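PDB 6IWF: ferric iron-binding protein HitA from Pseudomonas aeruginosa PAO1, which binds ferric iron and probably serves as a solute-binding protein in iron uptake, with a part in gallium internalization. Local coordinates for residues A[102-113]-A[186-196]; A[115-123]-A[211-221]. All blocks are in the same frame, centred on the assembly; numbering follows the deposited sequence.

How the interactions relate
Interactions 1 and 2 show how one long strand can organise both its edges. Strand 97-108 pairs antiparallel with strand 190-194 in interaction 1 and with strand 211-213, the start of one segment of interaction 2, so the two contacts belong to one sheet, their centres about 10 Å apart. Two probable hydrogen bonds join them: His213 N lies 2.8 Å from Leu106 O, and Arg211 NH1 lies 2.7 Å from Tyr108 OH. Val105 CG1 also packs 3.4 Å from Tyr214 CE2. Interaction 1 ends at Tyr196, an iron ligand in this protein, with Tyr197, a further iron ligand, next in sequence; interaction 2 lies away from that site.

Interaction 1: residues A[102-113]-A[186-196]; sequences RTRVLAYNPKKI and GEVDMALINNY
Paired antiparallel strands lead into the iron site here, with Tyr196, a ferric iron ligand though no metal is bound in this chain, meeting Arg102. The guanidinium of Arg102 stands almost perpendicular to the phenol ring (planes 88° apart), and Arg102 NH2 lies 3.7 Å from Tyr196 OH, while Arg102 CD sits at the ring edge. Arg102 NH1 makes a salt bridge with Glu263, and Tyr196 OH is hydrogen-bonded to Glu60, another iron ligand. Next door, Asn195 OD1 accepts a nearly straight bond from Thr103 N at 3.1 Å, the donor standing above the amide's carbonyl plane. Asn195 CG lies between its own backbone N and carbonyl carbon (chi1 70°), which turns the amide back to Thr103, and Asn195 ND2 is held by Ala262 O. In the sheet of this periplasmic-binding-protein fold, Val105 and Ile193, like Ala107 and Ala191, form hydrogen-bonded pairs; Val105 N reaches Ile193 O at 2.9 Å. Ala107 and Ile193 pack on Met180 of helix 176-184, while Val105 and Ala107 meet Leu212. On the other face Leu106 CD1 touches Leu192 CD2 at 3.7 Å and reaches the CB and CG of Met190, whose CE packs 3.7 Å from Ile113 CD1. Beyond the strand, the aliphatic chain of Lys112 crosses Asp189 at about a right angle, Lys112 CB lying 3.4 Å from Asp189 OD1, while Asp189 OD2 takes a salt bridge from Arg133.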
loop_
_atom_site.group_PDB
_atom_site.type_symbol
_atom_site.label_atom_id
_atom_site.label_comp_id
_atom_site.label_asym_id
_atom_site.label_seq_id
_atom_site.Cartn_x
_atom_site.Cartn_y
_atom_site.Cartn_z
ATOM N N ARG A 102 3.071 2.944 4.217
ATOM C CA ARG A 102 3.429 3.970 3.247
ATOM C C ARG A 102 2.471 5.135 3.424
ATOM O O ARG A 102 1.447 5.016 4.103
ATOM C CB ARG A 102 3.299 3.457 1.822
ATOM C CG ARG A 102 1.833 3.329 1.527
ATOM C CD ARG A 102 1.472 2.191 0.689
ATOM N NE ARG A 102 1.965 0.920 1.191
ATOM C CZ ARG A 102 1.983 -0.159 0.425
ATOM N NH1 ARG A 102 2.438 -1.302 0.887
ATOM N NH2 ARG A 102 1.541 -0.068 -0.826
ATOM N N THR A 103 2.755 6.247 2.747
ATOM C CA THR A 103 1.897 7.419 2.880
ATOM C C THR A 103 1.576 8.016 1.519
ATOM O O THR A 103 2.419 8.029 0.614
ATOM C CB THR A 103 2.547 8.497 3.802
ATOM O OG1 THR A 103 1.641 9.600 3.976
ATOM C CG2 THR A 103 3.878 9.015 3.254
ATOM N N ARG A 104 0.354 8.519 1.381
ATOM C CA ARG A 104 0.008 9.293 0.200
ATOM C C ARG A 104 0.720 10.637 0.241
ATOM O O ARG A 104 0.943 11.217 1.311
ATOM C CB ARG A 104 -1.509 9.503 0.113
ATOM C CG ARG A 104 -2.310 8.198 0.151
ATOM C CD ARG A 104 -2.237 7.485 -1.154
ATOM N NE ARG A 104 -2.889 8.221 -2.239
ATOM C CZ ARG A 104 -2.865 7.789 -3.495
ATOM N NH1 ARG A 104 -2.234 6.652 -3.773
ATOM N NH2 ARG A 104 -3.460 8.468 -4.457
ATOM N N VAL A 105 1.092 11.124 -0.936
ATOM C CA VAL A 105 1.770 12.405 -1.092
ATOM C C VAL A 105 1.216 13.093 -2.332
ATOM O O VAL A 105 0.406 12.530 -3.076
ATOM C CB VAL A 105 3.300 12.246 -1.205
ATOM C CG1 VAL A 105 3.858 11.617 0.059
ATOM C CG2 VAL A 105 3.662 11.410 -2.430
ATOM N N LEU A 106 1.672 14.326 -2.554
ATOM C CA LEU A 106 1.433 15.067 -3.789
ATOM C C LEU A 106 2.798 15.302 -4.439
ATOM O O LEU A 106 3.585 16.129 -3.965
ATOM C CB LEU A 106 0.694 16.388 -3.504
ATOM C CG LEU A 106 0.326 17.230 -4.729
ATOM C CD1 LEU A 106 -0.810 16.589 -5.521
ATOM C CD2 LEU A 106 -0.083 18.617 -4.252
ATOM N N ALA A 107 3.114 14.567 -5.502
ATOM C CA ALA A 107 4.342 14.861 -6.239
ATOM C C ALA A 107 4.089 16.083 -7.113
ATOM O O ALA A 107 2.990 16.246 -7.650
ATOM C CB ALA A 107 4.775 13.669 -7.088
ATOM N N TYR A 108 5.075 16.972 -7.209
ATOM C CA TYR A 108 4.868 18.172 -8.008
ATOM C C TYR A 108 6.177 18.594 -8.658
ATOM O O TYR A 108 7.267 18.250 -8.196
ATOM C CB TYR A 108 4.282 19.323 -7.176
ATOM C CG TYR A 108 5.233 19.946 -6.169
ATOM C CD1 TYR A 108 5.495 19.320 -4.954
ATOM C CD2 TYR A 108 5.841 21.171 -6.421
ATOM C CE1 TYR A 108 6.359 19.880 -4.021
ATOM C CE2 TYR A 108 6.723 21.750 -5.479
ATOM C CZ TYR A 108 6.973 21.091 -4.290
ATOM O OH TYR A 108 7.834 21.632 -3.346
ATOM N N ASN A 109 6.041 19.355 -9.751
ATOM C CA ASN A 109 7.184 19.889 -10.477
ATOM C C ASN A 109 7.376 21.338 -10.067
ATOM O O ASN A 109 6.531 22.183 -10.407
ATOM C CB ASN A 109 6.958 19.787 -11.983
ATOM C CG ASN A 109 8.143 20.305 -12.793
ATOM O OD1 ASN A 109 9.046 20.949 -12.258
ATOM N ND2 ASN A 109 8.132 20.028 -14.092
ATOM N N PRO A 110 8.429 21.676 -9.316
ATOM C CA PRO A 110 8.573 23.062 -8.835
ATOM C C PRO A 110 8.878 24.058 -9.932
ATOM O O PRO A 110 8.809 25.267 -9.669
ATOM C CB PRO A 110 9.730 22.973 -7.819
ATOM C CG PRO A 110 10.448 21.712 -8.141
ATOM C CD PRO A 110 9.476 20.778 -8.794
ATOM N N LYS A 111 9.230 23.604 -11.140
ATOM C CA LYS A 111 9.344 24.525 -12.263
ATOM C C LYS A 111 7.982 24.960 -12.775
ATOM O O LYS A 111 7.873 26.018 -13.406
ATOM C CB LYS A 111 10.141 23.882 -13.395
ATOM C CG LYS A 111 11.475 23.325 -12.949
ATOM C CD LYS A 111 12.606 24.256 -13.322
ATOM C CE LYS A 111 13.421 23.691 -14.477
ATOM N NZ LYS A 111 14.490 24.643 -14.898
ATOM N N LYS A 112 6.936 24.176 -12.500
ATOM C CA LYS A 112 5.610 24.461 -13.023
ATOM C C LYS A 112 4.631 24.953 -11.972
ATOM O O LYS A 112 3.624 25.560 -12.339
ATOM C CB LYS A 112 5.033 23.211 -13.694
ATOM C CG LYS A 112 5.933 22.658 -14.783
ATOM C CD LYS A 112 5.193 22.570 -16.098
ATOM C CE LYS A 112 6.083 22.031 -17.190
ATOM N NZ LYS A 112 6.681 23.118 -18.024
ATOM N N ILE A 113 4.904 24.723 -10.691
ATOM C CA ILE A 113 4.065 25.249 -9.622
ATOM C C ILE A 113 4.924 25.432 -8.382
ATOM O O ILE A 113 5.677 24.531 -8.001
ATOM C CB ILE A 113 2.847 24.344 -9.332
ATOM C CG1 ILE A 113 1.946 25.011 -8.291
ATOM C CG2 ILE A 113 3.270 22.923 -8.851
ATOM C CD1 ILE A 113 0.499 24.515 -8.336
ATOM N N GLY A 186 7.632 16.961 -16.799
ATOM C CA GLY A 186 6.950 18.193 -17.143
ATOM C C GLY A 186 5.678 18.036 -17.939
ATOM O O GLY A 186 5.221 19.006 -18.551
ATOM N N GLU A 187 5.081 16.849 -17.955
ATOM C CA GLU A 187 3.849 16.662 -18.713
ATOM C C GLU A 187 2.611 17.037 -17.913
ATOM O O GLU A 187 1.593 17.431 -18.494
ATOM C CB GLU A 187 3.740 15.214 -19.182
ATOM C CG GLU A 187 4.777 14.851 -20.226
ATOM C CD GLU A 187 5.222 13.419 -20.097
ATOM O OE1 GLU A 187 6.426 13.145 -20.302
ATOM O OE2 GLU A 187 4.356 12.574 -19.777
ATOM N N VAL A 188 2.674 16.927 -16.592
ATOM C CA VAL A 188 1.566 17.305 -15.726
ATOM C C VAL A 188 2.187 17.914 -14.481
ATOM O O VAL A 188 3.284 17.523 -14.068
ATOM C CB VAL A 188 0.639 16.105 -15.398
ATOM C CG1 VAL A 188 1.337 15.075 -14.473
ATOM C CG2 VAL A 188 -0.674 16.596 -14.793
ATOM N N ASP A 189 1.505 18.915 -13.900
ATOM C CA ASP A 189 2.142 19.701 -12.847
ATOM C C ASP A 189 2.297 18.912 -11.551
ATOM O O ASP A 189 3.259 19.134 -10.811
ATOM C CB ASP A 189 1.351 20.981 -12.563
ATOM C CG ASP A 189 1.372 21.968 -13.727
ATOM O OD1 ASP A 189 2.121 21.748 -14.709
ATOM O OD2 ASP A 189 0.628 22.975 -13.660
ATOM N N MET A 190 1.364 18.009 -11.245
ATOM C CA MET A 190 1.409 17.276 -9.985
ATOM C C MET A 190 0.713 15.930 -10.158
ATOM O O MET A 190 0.026 15.691 -11.147
ATOM C CB MET A 190 0.764 18.095 -8.851
ATOM C CG MET A 190 -0.686 18.419 -9.053
ATOM S SD MET A 190 -1.253 19.746 -7.938
ATOM C CE MET A 190 0.057 20.836 -8.080
ATOM N N ALA A 191 0.880 15.043 -9.174
ATOM C CA ALA A 191 0.180 13.765 -9.211
ATOM C C ALA A 191 -0.016 13.236 -7.799
ATOM O O ALA A 191 0.845 13.424 -6.934
ATOM C CB ALA A 191 0.935 12.720 -10.052
ATOM N N LEU A 192 -1.153 12.571 -7.595
ATOM C CA LEU A 192 -1.495 11.911 -6.340
ATOM C C LEU A 192 -0.945 10.492 -6.383
ATOM O O LEU A 192 -1.363 9.699 -7.230
ATOM C CB LEU A 192 -3.013 11.886 -6.172
ATOM C CG LEU A 192 -3.708 13.245 -6.083
ATOM C CD1 LEU A 192 -5.205 13.055 -6.104
ATOM C CD2 LEU A 192 -3.267 13.948 -4.787
ATOM N N ILE A 193 -0.003 10.171 -5.489
ATOM C CA ILE A 193 0.701 8.888 -5.510
ATOM C C ILE A 193 1.145 8.536 -4.097
ATOM O O ILE A 193 1.120 9.362 -3.191
ATOM C CB ILE A 193 1.952 8.898 -6.424
ATOM C CG1 ILE A 193 2.912 10.008 -5.981
ATOM C CG2 ILE A 193 1.587 9.018 -7.893
ATOM C CD1 ILE A 193 4.350 9.754 -6.394
ATOM N N ASN A 194 1.550 7.282 -3.905
ATOM C CA ASN A 194 2.223 6.906 -2.675
ATOM C C ASN A 194 3.682 7.341 -2.718
ATOM O O ASN A 194 4.293 7.450 -3.788
ATOM C CB ASN A 194 2.130 5.402 -2.466
ATOM C CG ASN A 194 0.857 5.001 -1.750
ATOM O OD1 ASN A 194 0.325 5.763 -0.927
ATOM N ND2 ASN A 194 0.373 3.804 -2.036
ATOM N N ASN A 195 4.249 7.557 -1.529
ATOM C CA ASN A 195 5.555 8.208 -1.454
ATOM C C ASN A 195 6.644 7.403 -2.148
ATOM O O ASN A 195 7.589 7.987 -2.696
ATOM C CB ASN A 195 5.929 8.434 0.015
ATOM C CG ASN A 195 6.241 7.142 0.727
ATOM O OD1 ASN A 195 5.351 6.327 0.992
ATOM N ND2 ASN A 195 7.522 6.929 1.026
ATOM N N TYR A 196 6.541 6.067 -2.143
ATOM C CA TYR A 196 7.721 5.281 -2.498
ATOM C C TYR A 196 8.040 5.330 -3.992
ATOM O O TYR A 196 9.178 5.024 -4.368
ATOM C CB TYR A 196 7.557 3.832 -2.015
ATOM C CG TYR A 196 6.333 3.133 -2.527
ATOM C CD1 TYR A 196 6.300 2.627 -3.823
ATOM C CD2 TYR A 196 5.213 2.960 -1.724
ATOM C CE1 TYR A 196 5.179 1.975 -4.308
ATOM C CE2 TYR A 196 4.080 2.304 -2.209
ATOM C CZ TYR A 196 4.076 1.821 -3.506
ATOM O OH TYR A 196 2.965 1.166 -4.011
HETATM O O HOH W 1 -0.854 5.223 1.708
HETATM O O HOH W 2 -3.368 8.105 -7.656
HETATM O O HOH W 3 5.335 18.914 -14.664
#

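Interaction 2: residues A[115-123]-A[211-221]; sequences EKDLPKSLM and RLHYFGNQDPG
Phe215 stands with one ring face against residues 115-123, where an Asx turn at Asp219 meets an ST turn at Ser121 and the loop after strand 97-108 is held to the segment following strand 211-213. Leu122 N lies over that face, nearer its rim than its centre, and the carbonyl oxygens of Pro119 and Lys120 approach the ring edge, Pro119 O standing 3.5 Å from Phe215 CE1. His213 CD2 lies over the opposite face. The Asp219 carboxylate clasps the loop with both oxygens: OD1 takes the Ser121 hydroxyl on its syn lone pair, a short 2.5 Å between Asp219 OD1 and Ser121 OG, and Asp219 OD2 takes Leu122 N at 2.9 Å. Gly221 N reaches the same OD2 from the other side of the carboxylate plane. Ser121 OG in turn accepts from Met123 N. Further along, Leu118 and His213 run antiparallel alongside each other, and Leu118 CD1 sits over the imidazole face in a CH-pi contact, 4.0 Å from the His213 ring centroid. His213 CG is anti to its backbone N (chi1 177°), which extends the imidazole toward the loop, where waters lie in plane at both nitrogens: one joins ND1 to Glu115 OE2, the other NE2 to Pro119 O and Lys120 O.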
loop_
_atom_site.group_PDB
_atom_site.type_symbol
_atom_site.label_atom_id
_atom_site.label_comp_id
_atom_site.label_asym_id
_atom_site.label_seq_id
_atom_site.Cartn_x
_atom_site.Cartn_y
_atom_site.Cartn_z
ATOM N N GLU A 115 5.691 25.660 -4.423
ATOM C CA GLU A 115 5.178 24.946 -3.257
ATOM C C GLU A 115 4.058 25.717 -2.560
ATOM O O GLU A 115 3.045 25.131 -2.153
ATOM C CB GLU A 115 6.331 24.658 -2.289
ATOM C CG GLU A 115 5.927 23.930 -1.024
ATOM C CD GLU A 115 7.019 23.956 0.040
ATOM O OE1 GLU A 115 8.025 24.675 -0.154
ATOM O OE2 GLU A 115 6.871 23.262 1.070
ATOM N N LYS A 116 4.203 27.041 -2.440
ATOM C CA LYS A 116 3.197 27.830 -1.731
ATOM C C LYS A 116 1.861 27.876 -2.464
ATOM O O LYS A 116 0.846 28.210 -1.843
ATOM C CB LYS A 116 3.712 29.253 -1.486
ATOM C CG LYS A 116 3.789 30.135 -2.720
ATOM C CD LYS A 116 4.104 31.584 -2.327
ATOM C CE LYS A 116 4.421 32.450 -3.535
ATOM N NZ LYS A 116 3.282 32.539 -4.492
ATOM N N ASP A 117 1.831 27.522 -3.751
ATOM C CA ASP A 117 0.620 27.553 -4.565
ATOM C C ASP A 117 -0.021 26.180 -4.743
ATOM O O ASP A 117 -1.003 26.065 -5.479
ATOM C CB ASP A 117 0.922 28.143 -5.947
ATOM C CG ASP A 117 1.342 29.607 -5.883
ATOM O OD1 ASP A 117 0.864 30.329 -4.977
ATOM O OD2 ASP A 117 2.156 30.027 -6.739
ATOM N N LEU A 118 0.531 25.142 -4.118
ATOM C CA LEU A 118 -0.070 23.823 -4.155
ATOM C C LEU A 118 -1.419 23.843 -3.437
ATOM O O LEU A 118 -1.647 24.666 -2.541
ATOM C CB LEU A 118 0.870 22.813 -3.495
ATOM C CG LEU A 118 2.209 22.602 -4.212
ATOM C CD1 LEU A 118 3.196 21.780 -3.374
ATOM C CD2 LEU A 118 1.946 21.925 -5.504
ATOM N N PRO A 119 -2.325 22.924 -3.790
ATOM C CA PRO A 119 -3.590 22.833 -3.053
ATOM C C PRO A 119 -3.328 22.580 -1.582
ATOM O O PRO A 119 -2.423 21.825 -1.215
ATOM C CB PRO A 119 -4.306 21.644 -3.701
ATOM C CG PRO A 119 -3.205 20.838 -4.308
ATOM C CD PRO A 119 -2.183 21.837 -4.776
ATOM N N LYS A 120 -4.151 23.206 -0.739
ATOM C CA LYS A 120 -3.983 23.073 0.704
ATOM C C LYS A 120 -4.476 21.726 1.211
ATOM O O LYS A 120 -3.958 21.210 2.211
ATOM C CB LYS A 120 -4.727 24.200 1.437
ATOM C CG LYS A 120 -4.445 25.637 0.947
ATOM C CD LYS A 120 -3.055 25.833 0.336
ATOM C CE LYS A 120 -1.940 25.906 1.380
ATOM N NZ LYS A 120 -0.642 26.254 0.724
ATOM N N SER A 121 -5.459 21.140 0.527
ATOM C CA SER A 121 -6.075 19.883 0.927
ATOM C C SER A 121 -6.280 19.028 -0.314
ATOM O O SER A 121 -6.488 19.558 -1.402
ATOM C CB SER A 121 -7.444 20.126 1.602
ATOM O OG SER A 121 -8.133 18.911 1.861
ATOM N N LEU A 122 -6.251 17.701 -0.134
ATOM C CA LEU A 122 -6.760 16.803 -1.170
ATOM C C LEU A 122 -8.133 17.244 -1.657
ATOM O O LEU A 122 -8.465 17.119 -2.847
ATOM C CB LEU A 122 -6.858 15.383 -0.614
ATOM C CG LEU A 122 -7.350 14.313 -1.589
ATOM C CD1 LEU A 122 -6.218 14.016 -2.561
ATOM C CD2 LEU A 122 -7.730 13.059 -0.828
ATOM N N MET A 123 -8.955 17.748 -0.740
ATOM C CA MET A 123 -10.334 18.061 -1.083
ATOM C C MET A 123 -10.440 19.248 -2.031
ATOM O O MET A 123 -11.476 19.401 -2.697
ATOM C CB MET A 123 -11.128 18.315 0.200
ATOM C CG MET A 123 -11.070 17.175 1.217
ATOM S SD MET A 123 -11.607 15.581 0.529
ATOM C CE MET A 123 -13.334 15.938 0.169
ATOM N N ARG A 211 9.431 17.087 -6.707
ATOM C CA ARG A 211 9.534 17.056 -5.259
ATOM C C ARG A 211 8.239 16.489 -4.691
ATOM O O ARG A 211 7.227 16.370 -5.386
ATOM C CB ARG A 211 9.837 18.450 -4.688
ATOM C CG ARG A 211 11.154 19.057 -5.237
ATOM C CD ARG A 211 11.633 20.298 -4.475
ATOM N NE ARG A 211 10.583 21.300 -4.295
ATOM C CZ ARG A 211 10.790 22.619 -4.248
ATOM N NH1 ARG A 211 9.756 23.443 -4.071
ATOM N NH2 ARG A 211 12.024 23.116 -4.379
ATOM N N LEU A 212 8.281 16.136 -3.412
ATOM C CA LEU A 212 7.122 15.601 -2.719
ATOM C C LEU A 212 6.571 16.648 -1.773
ATOM O O LEU A 212 7.314 17.248 -0.987
ATOM C CB LEU A 212 7.466 14.327 -1.944
ATOM C CG LEU A 212 7.832 13.137 -2.824
ATOM C CD1 LEU A 212 7.853 11.860 -1.983
ATOM C CD2 LEU A 212 6.879 12.996 -3.999
ATOM N N HIS A 213 5.265 16.850 -1.847
ATOM C CA HIS A 213 4.534 17.655 -0.891
ATOM C C HIS A 213 3.732 16.733 0.015
ATOM O O HIS A 213 3.049 15.825 -0.465
ATOM C CB HIS A 213 3.601 18.624 -1.608
ATOM C CG HIS A 213 2.769 19.438 -0.674
ATOM N ND1 HIS A 213 3.308 20.419 0.130
ATOM C CD2 HIS A 213 1.448 19.391 -0.385
ATOM C CE1 HIS A 213 2.348 20.959 0.861
ATOM N NE2 HIS A 213 1.209 20.357 0.564
ATOM N N TYR A 214 3.807 16.974 1.317
ATOM C CA TYR A 214 3.031 16.223 2.295
ATOM C C TYR A 214 1.902 17.113 2.789
ATOM O O TYR A 214 2.152 18.220 3.285
ATOM C CB TYR A 214 3.915 15.763 3.455
ATOM C CG TYR A 214 4.917 14.747 3.019
ATOM C CD1 TYR A 214 6.079 15.130 2.351
ATOM C CD2 TYR A 214 4.693 13.396 3.236
ATOM C CE1 TYR A 214 6.991 14.192 1.937
ATOM C CE2 TYR A 214 5.602 12.452 2.824
ATOM C CZ TYR A 214 6.741 12.852 2.174
ATOM O OH TYR A 214 7.634 11.897 1.758
ATOM N N PHE A 215 0.667 16.637 2.645
ATOM C CA PHE A 215 -0.477 17.444 3.067
ATOM C C PHE A 215 -0.481 17.645 4.579
ATOM O O PHE A 215 -0.802 18.739 5.069
ATOM C CB PHE A 215 -1.788 16.780 2.622
ATOM C CG PHE A 215 -2.126 16.976 1.170
ATOM C CD1 PHE A 215 -2.472 18.235 0.675
ATOM C CD2 PHE A 215 -2.137 15.894 0.303
ATOM C CE1 PHE A 215 -2.809 18.407 -0.675
ATOM C CE2 PHE A 215 -2.460 16.064 -1.048
ATOM C CZ PHE A 215 -2.808 17.313 -1.527
ATOM N N GLY A 216 -0.116 16.612 5.330
ATOM C CA GLY A 216 -0.167 16.665 6.783
ATOM C C GLY A 216 -1.527 17.052 7.325
ATOM O O GLY A 216 -2.547 16.831 6.662
ATOM N N ASN A 217 -1.554 17.615 8.542
ATOM C CA ASN A 217 -2.738 18.259 9.128
ATOM C C ASN A 217 -3.970 17.354 9.171
ATOM O O ASN A 217 -5.105 17.843 9.159
ATOM C CB ASN A 217 -3.064 19.560 8.393
ATOM C CG ASN A 217 -3.832 20.528 9.260
ATOM O OD1 ASN A 217 -3.528 20.690 10.444
ATOM N ND2 ASN A 217 -4.839 21.179 8.679
ATOM N N GLN A 218 -3.759 16.036 9.262
ATOM C CA GLN A 218 -4.812 15.018 9.228
ATOM C C GLN A 218 -5.671 15.136 7.985
ATOM O O GLN A 218 -6.800 14.643 7.963
ATOM C CB GLN A 218 -5.700 15.052 10.475
ATOM C CG GLN A 218 -4.966 14.673 11.722
ATOM C CD GLN A 218 -5.899 14.432 12.886
ATOM O OE1 GLN A 218 -7.117 14.632 12.792
ATOM N NE2 GLN A 218 -5.330 14.017 14.000
ATOM N N ASP A 219 -5.119 15.756 6.942
ATOM C CA ASP A 219 -5.807 15.818 5.666
ATOM C C ASP A 219 -6.100 14.412 5.150
ATOM O O ASP A 219 -5.310 13.489 5.358
ATOM C CB ASP A 219 -4.953 16.555 4.638
ATOM C CG ASP A 219 -5.759 16.995 3.438
ATOM O OD1 ASP A 219 -6.557 17.948 3.614
ATOM O OD2 ASP A 219 -5.600 16.378 2.341
ATOM N N PRO A 220 -7.214 14.212 4.442
ATOM C CA PRO A 220 -7.434 12.877 3.860
ATOM C C PRO A 220 -6.305 12.463 2.933
ATOM O O PRO A 220 -5.997 11.271 2.836
ATOM C CB PRO A 220 -8.773 13.021 3.118
ATOM C CG PRO A 220 -9.477 14.154 3.829
ATOM C CD PRO A 220 -8.354 15.120 4.209
ATOM N N GLY A 221 -5.638 13.417 2.289
ATOM C CA GLY A 221 -4.554 13.073 1.400
ATOM C C GLY A 221 -3.244 12.756 2.087
ATOM O O GLY A 221 -2.256 12.519 1.391
HETATM O O HOH W 4 8.555 25.567 -4.938
HETATM O O HOH W 5 5.894 20.858 0.420
HETATM O O HOH W 6 -0.964 21.518 1.512
#